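Alpha-1,2-mannosidase (Bacteroides thetaiotaomicron, PDB 2WW2) is a calcium-dependent, inverting glycoside hydrolase of family GH92 that removes alpha-linked mannose residues, probably from mannose-rich glycans. Local coordinates at residues A478-R482 against V526-G532; H489-W493 against S519-T523. All blocks are in the same frame, centred on the assembly; numbering follows the deposited sequence.

How the contacts relate
Both contacts lie in the GH92 catalytic domain, on the same side of the chain's centre and about 26 to 27 Å from it, with their own centres about 13 Å apart. Along the chain contact 2 is nested inside contact 1: the order is 478-482, 489-493, 519-523, 526-532. Segment 478-482 leads into the short hairpin of strands 485-486 and 491-492, 489-493 carries its second strand, and the two later segments lead from helix 519-522 into helix 530-537. Helix 444-465 backs both, with Leu-449 touching Tyr-481 and Met-492 alike. The contacts meet where Met-492 CE packs 3.3 Å from Tyr-481 O, so hairpin and helices form one continuous packed region.

Contact 1. Residues A478-R482 against V526-G532; sequences APNYR and VFHDPEG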
loop_
_atom_site.group_PDB
_atom_site.type_symbol
_atom_site.label_atom_id
_atom_site.label_comp_id
_atom_site.label_asym_id
_atom_site.label_seq_id
_atom_site.Cartn_x
_atom_site.Cartn_y
_atom_site.Cartn_z
ATOM N N ALA A 478 -31.231 20.825 -3.817
ATOM C CA ALA A 478 -29.827 21.115 -4.085
ATOM C C ALA A 478 -28.902 20.739 -2.923
ATOM O O ALA A 478 -27.792 20.273 -3.152
ATOM C CB ALA A 478 -29.639 22.600 -4.474
ATOM N N PRO A 479 -29.351 20.949 -1.667
ATOM C CA PRO A 479 -28.506 20.578 -0.529
ATOM C C PRO A 479 -28.651 19.117 -0.071
ATOM O O PRO A 479 -28.222 18.790 1.028
ATOM C CB PRO A 479 -28.984 21.516 0.607
ATOM C CG PRO A 479 -30.236 22.195 0.097
ATOM C CD PRO A 479 -30.584 21.645 -1.254
ATOM N N ASN A 480 -29.261 18.257 -0.884
ATOM C CA ASN A 480 -29.508 16.880 -0.461
ATOM C C ASN A 480 -28.196 16.129 -0.213
ATOM O O ASN A 480 -28.197 15.120 0.480
ATOM C CB ASN A 480 -30.376 16.110 -1.463
ATOM C CG ASN A 480 -31.871 16.305 -1.220
ATOM O OD1 ASN A 480 -32.282 16.803 -0.167
ATOM N ND2 ASN A 480 -32.691 15.894 -2.186
ATOM N N TYR A 481 -27.088 16.617 -0.773
ATOM C CA TYR A 481 -25.784 16.020 -0.466
ATOM C C TYR A 481 -25.537 15.972 1.042
ATOM O O TYR A 481 -24.853 15.062 1.556
ATOM C CB TYR A 481 -24.629 16.764 -1.159
ATOM C CG TYR A 481 -24.421 18.186 -0.691
ATOM C CD1 TYR A 481 -23.594 18.461 0.386
ATOM C CD2 TYR A 481 -25.055 19.253 -1.325
ATOM C CE1 TYR A 481 -23.396 19.761 0.823
ATOM C CE2 TYR A 481 -24.868 20.573 -0.893
ATOM C CZ TYR A 481 -24.041 20.809 0.186
ATOM O OH TYR A 481 -23.838 22.093 0.630
ATOM N N ARG A 482 -26.053 16.969 1.756
ATOM C CA ARG A 482 -25.844 17.017 3.206
ATOM C C ARG A 482 -26.439 15.815 3.936
ATOM O O ARG A 482 -26.035 15.491 5.053
ATOM C CB ARG A 482 -26.416 18.309 3.805
ATOM C CG ARG A 482 -25.839 19.607 3.229
ATOM C CD ARG A 482 -26.447 20.794 3.997
ATOM N NE ARG A 482 -26.138 22.120 3.454
ATOM C CZ ARG A 482 -25.025 22.827 3.703
ATOM N NH1 ARG A 482 -24.045 22.343 4.467
ATOM N NH2 ARG A 482 -24.890 24.044 3.174
ATOM N N VAL A 526 -19.505 17.874 -4.807
ATOM C CA VAL A 526 -20.450 18.940 -4.481
ATOM C C VAL A 526 -19.975 20.207 -5.192
ATOM O O VAL A 526 -19.617 21.193 -4.562
ATOM C CB VAL A 526 -20.532 19.180 -2.951
ATOM C CG1 VAL A 526 -21.730 20.090 -2.593
ATOM C CG2 VAL A 526 -20.661 17.840 -2.213
ATOM N N PHE A 527 -19.958 20.185 -6.510
ATOM C CA PHE A 527 -19.382 21.320 -7.217
ATOM C C PHE A 527 -20.317 22.518 -7.353
ATOM O O PHE A 527 -19.866 23.591 -7.695
ATOM C CB PHE A 527 -18.791 20.909 -8.570
ATOM C CG PHE A 527 -19.326 19.623 -9.096
ATOM C CD1 PHE A 527 -20.462 19.614 -9.891
ATOM C CD2 PHE A 527 -18.699 18.430 -8.797
ATOM C CE1 PHE A 527 -20.961 18.425 -10.378
ATOM C CE2 PHE A 527 -19.204 17.214 -9.289
ATOM C CZ PHE A 527 -20.334 17.230 -10.081
ATOM N N HIS A 528 -21.605 22.330 -7.078
ATOM C CA HIS A 528 -22.532 23.460 -7.013
ATOM C C HIS A 528 -22.499 24.159 -5.646
ATOM O O HIS A 528 -23.129 25.215 -5.456
ATOM C CB HIS A 528 -23.959 23.018 -7.370
ATOM C CG HIS A 528 -24.538 22.001 -6.433
ATOM N ND1 HIS A 528 -24.044 20.717 -6.319
ATOM C CD2 HIS A 528 -25.596 22.074 -5.586
ATOM C CE1 HIS A 528 -24.761 20.047 -5.432
ATOM N NE2 HIS A 528 -25.706 20.852 -4.964
ATOM N N ASP A 529 -21.753 23.599 -4.693
ATOM C CA ASP A 529 -21.730 24.186 -3.347
ATOM C C ASP A 529 -20.441 23.905 -2.549
ATOM O O ASP A 529 -20.492 23.338 -1.465
ATOM C CB ASP A 529 -22.952 23.696 -2.553
ATOM C CG ASP A 529 -23.326 24.630 -1.412
ATOM O OD1 ASP A 529 -22.667 25.689 -1.247
ATOM O OD2 ASP A 529 -24.295 24.310 -0.681
ATOM N N PRO A 530 -19.277 24.305 -3.082
ATOM C CA PRO A 530 -18.056 24.099 -2.305
ATOM C C PRO A 530 -18.132 24.732 -0.903
ATOM O O PRO A 530 -17.608 24.163 0.048
ATOM C CB PRO A 530 -16.982 24.782 -3.155
ATOM C CG PRO A 530 -17.508 24.671 -4.573
ATOM C CD PRO A 530 -19.010 24.880 -4.409
ATOM N N GLU A 531 -18.768 25.902 -0.775
ATOM C CA GLU A 531 -18.861 26.544 0.531
ATOM C C GLU A 531 -19.692 25.678 1.482
ATOM O O GLU A 531 -19.343 25.518 2.654
ATOM C CB GLU A 531 -19.448 27.961 0.413
ATOM C CG GLU A 531 -19.572 28.717 1.736
ATOM C CD GLU A 531 -18.222 29.003 2.410
ATOM O OE1 GLU A 531 -17.176 29.082 1.717
ATOM O OE2 GLU A 531 -18.219 29.166 3.648
ATOM N N GLY A 532 -20.788 25.113 0.986
ATOM C CA GLY A 532 -21.597 24.228 1.827
ATOM C C GLY A 532 -20.839 22.961 2.207
ATOM O O GLY A 532 -21.009 22.426 3.303
#
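Asp-529 OD2 takes the phenol of Tyr-481 in a short bond, OH to OD2 2.6 Å, with the hydroxyl arriving from above the carboxylate plane and the ring standing 86° to it. Asp-529 is the N-cap residue of helix 530-537, and its OD1 accepts the capping bond from Gly-532 N at 3.0 Å; OD1 also receives Ser-736 N from the C-terminal tail. Aspartate suits the site because one carboxylate can serve helix, tyrosine and tail together. His-528 NE2 gives an almost straight bond (172°) to Ala-478 O, 2.8 Å away and in the imidazole plane. Thus a type I turn, Val-526 to Asp-529, and the helix start behind it are fastened to the loop and 3-10 turn following helix 468-475. Arg-482 is more loosely engaged: NH1 bonds weakly to Gly-532 O, NH2 has a long, purely electrostatic pairing with Asp-529 OD2, and Glu-535 supplies a further salt bridge. Gly-532 suits its place because a beta carbon would run into Tyr-481 OH, already 3.3 Å from Gly-532 CA, and into Arg-482 NH2. With CG between backbone N and carbonyl carbon (chi1 65°), Tyr-481 turns one ring face to Val-526, whose CG1 sits 3.5 Å from the ring centroid in a CH-pi contact; Arg-482 CG packs toward the rim of the opposite face.

Contact 2. Residues H489-W493 against S519-T523; sequences HGFMW and SWHWT
The ring of Phe-491 meets Trp-520 rim to rim, CZ lying 3.8 Å from CE3 of the indole, with the planes 29° apart and neither ring over the other's face. At another part of the phenyl edge, near its plane, stands Thr-523 OG1, 3.5 Å from CD1, while Arg-546 of helix 540-551 adds a cation-pi contact. The indole is anchored at its far end, where Trp-520 NE1 bonds to Gln-579 O. The motif is a short strand, 491-492, the second arm of a two-stranded antiparallel hairpin, docked against helix 519-522 in the catalytic domain. On the side facing the helix, its backbone is held by two hydroxyls. Met-492 N points almost straight at Thr-523 OG1, 2.9 Å away, and that hydroxyl in turn donates a hydrogen bond to Ser-519 O, one turn back. Beside its own backbone N (chi1 -68°), OG1 lies where it can do both; a valine in its place would probably leave Met-492 N without its acceptor and weaken the hold of the strand on the helix. Ser-519 O also accepts from Thr-523 N, the two donors coming from opposite faces of its carbonyl plane. Small side chains suit these two positions, since they let the strand come close: the CA atoms of Met-492 and Thr-523 are 5.1 Å apart. The bent chain of Met-492 continues past Thr-523 toward Leu-449 of helix 444-465. Ser-519 OG, swung anti to its backbone nitrogen (chi1 -177°), donates to Met-492 O at 2.5 Å, in the carbonyl plane and on a lone pair.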
loop_
_atom_site.group_PDB
_atom_site.type_symbol
_atom_site.label_atom_id
_atom_site.label_comp_id
_atom_site.label_asym_id
_atom_site.label_seq_id
_atom_site.Cartn_x
_atom_site.Cartn_y
_atom_site.Cartn_z
ATOM N N HIS A 489 -17.785 10.719 11.208
ATOM C CA HIS A 489 -16.647 10.250 10.432
ATOM C C HIS A 489 -16.071 11.287 9.463
ATOM O O HIS A 489 -14.914 11.172 9.057
ATOM C CB HIS A 489 -17.002 8.952 9.709
ATOM C CG HIS A 489 -17.280 7.817 10.640
ATOM N ND1 HIS A 489 -16.283 7.176 11.343
ATOM C CD2 HIS A 489 -18.442 7.234 11.019
ATOM C CE1 HIS A 489 -16.817 6.237 12.104
ATOM N NE2 HIS A 489 -18.127 6.255 11.929
ATOM N N GLY A 490 -16.870 12.291 9.099
ATOM C CA GLY A 490 -16.383 13.384 8.257
ATOM C C GLY A 490 -16.283 13.036 6.779
ATOM O O GLY A 490 -15.485 13.628 6.034
ATOM N N PHE A 491 -17.103 12.078 6.348
ATOM C CA PHE A 491 -17.142 11.647 4.952
ATOM C C PHE A 491 -18.571 11.327 4.519
ATOM O O PHE A 491 -19.436 11.064 5.356
ATOM C CB PHE A 491 -16.342 10.361 4.794
ATOM C CG PHE A 491 -14.857 10.559 4.747
ATOM C CD1 PHE A 491 -14.224 10.850 3.548
ATOM C CD2 PHE A 491 -14.084 10.394 5.888
ATOM C CE1 PHE A 491 -12.849 11.002 3.492
ATOM C CE2 PHE A 491 -12.703 10.536 5.835
ATOM C CZ PHE A 491 -12.084 10.843 4.636
ATOM N N MET A 492 -18.809 11.290 3.209
ATOM C CA MET A 492 -20.086 10.807 2.698
ATOM C C MET A 492 -20.171 9.302 2.965
ATOM O O MET A 492 -19.162 8.590 2.873
ATOM C CB MET A 492 -20.202 11.091 1.192
ATOM C CG MET A 492 -20.313 12.588 0.861
ATOM S SD MET A 492 -21.830 13.323 1.522
ATOM C CE MET A 492 -21.543 15.051 1.085
ATOM N N TRP A 493 -21.362 8.823 3.311
ATOM C CA TRP A 493 -21.562 7.384 3.542
ATOM C C TRP A 493 -22.941 7.044 2.990
ATOM O O TRP A 493 -23.384 7.674 2.027
ATOM C CB TRP A 493 -21.426 7.067 5.039
ATOM C CG TRP A 493 -21.252 5.631 5.424
ATOM C CD1 TRP A 493 -21.936 4.973 6.405
ATOM C CD2 TRP A 493 -20.308 4.686 4.890
ATOM N NE1 TRP A 493 -21.489 3.678 6.507
ATOM C CE2 TRP A 493 -20.496 3.472 5.584
ATOM C CE3 TRP A 493 -19.335 4.741 3.874
ATOM C CZ2 TRP A 493 -19.746 2.321 5.310
ATOM C CZ3 TRP A 493 -18.586 3.589 3.605
ATOM C CH2 TRP A 493 -18.799 2.401 4.320
ATOM N N SER A 519 -15.719 6.590 -0.681
ATOM C CA SER A 519 -16.085 7.842 -0.037
ATOM C C SER A 519 -14.968 8.884 -0.175
ATOM O O SER A 519 -15.221 10.088 -0.227
ATOM C CB SER A 519 -16.403 7.628 1.444
ATOM O OG SER A 519 -16.819 8.868 1.993
ATOM N N TRP A 520 -13.732 8.403 -0.219
ATOM C CA TRP A 520 -12.563 9.274 -0.333
ATOM C C TRP A 520 -12.702 10.181 -1.549
ATOM O O TRP A 520 -12.292 11.347 -1.511
ATOM C CB TRP A 520 -11.295 8.412 -0.459
ATOM C CG TRP A 520 -9.976 9.164 -0.460
ATOM C CD1 TRP A 520 -9.186 9.459 -1.550
ATOM C CD2 TRP A 520 -9.287 9.677 0.686
ATOM N NE1 TRP A 520 -8.053 10.137 -1.139
ATOM C CE2 TRP A 520 -8.095 10.285 0.224
ATOM C CE3 TRP A 520 -9.566 9.690 2.056
ATOM C CZ2 TRP A 520 -7.179 10.898 1.093
ATOM C CZ3 TRP A 520 -8.659 10.299 2.922
ATOM C CH2 TRP A 520 -7.480 10.902 2.435
ATOM N N HIS A 521 -13.277 9.647 -2.627
ATOM C CA HIS A 521 -13.487 10.429 -3.852
ATOM C C HIS A 521 -14.823 11.155 -3.846
ATOM O O HIS A 521 -14.882 12.339 -4.154
ATOM C CB HIS A 521 -13.423 9.543 -5.108
ATOM C CG HIS A 521 -12.339 8.518 -5.065
ATOM N ND1 HIS A 521 -11.015 8.829 -5.292
ATOM C CD2 HIS A 521 -12.378 7.191 -4.800
ATOM C CE1 HIS A 521 -10.285 7.732 -5.176
ATOM N NE2 HIS A 521 -11.090 6.723 -4.885
ATOM N N TRP A 522 -15.890 10.428 -3.528
ATOM C CA TRP A 522 -17.266 10.928 -3.681
ATOM C C TRP A 522 -17.635 12.053 -2.710
ATOM O O TRP A 522 -18.558 12.841 -2.965
ATOM C CB TRP A 522 -18.270 9.758 -3.639
ATOM C CG TRP A 522 -18.317 9.069 -4.969
ATOM C CD1 TRP A 522 -17.613 7.953 -5.350
ATOM C CD2 TRP A 522 -19.057 9.493 -6.119
ATOM N NE1 TRP A 522 -17.895 7.646 -6.669
ATOM C CE2 TRP A 522 -18.771 8.585 -7.162
ATOM C CE3 TRP A 522 -19.936 10.570 -6.372
ATOM C CZ2 TRP A 522 -19.338 8.710 -8.442
ATOM C CZ3 TRP A 522 -20.496 10.686 -7.627
ATOM C CH2 TRP A 522 -20.199 9.760 -8.652
ATOM N N THR A 523 -16.891 12.157 -1.614
ATOM C CA THR A 523 -17.126 13.235 -0.652
ATOM C C THR A 523 -16.928 14.619 -1.290
ATOM O O THR A 523 -17.523 15.597 -0.851
ATOM C CB THR A 523 -16.258 13.047 0.611
ATOM O OG1 THR A 523 -16.724 11.886 1.312
ATOM C CG2 THR A 523 -16.347 14.277 1.561
#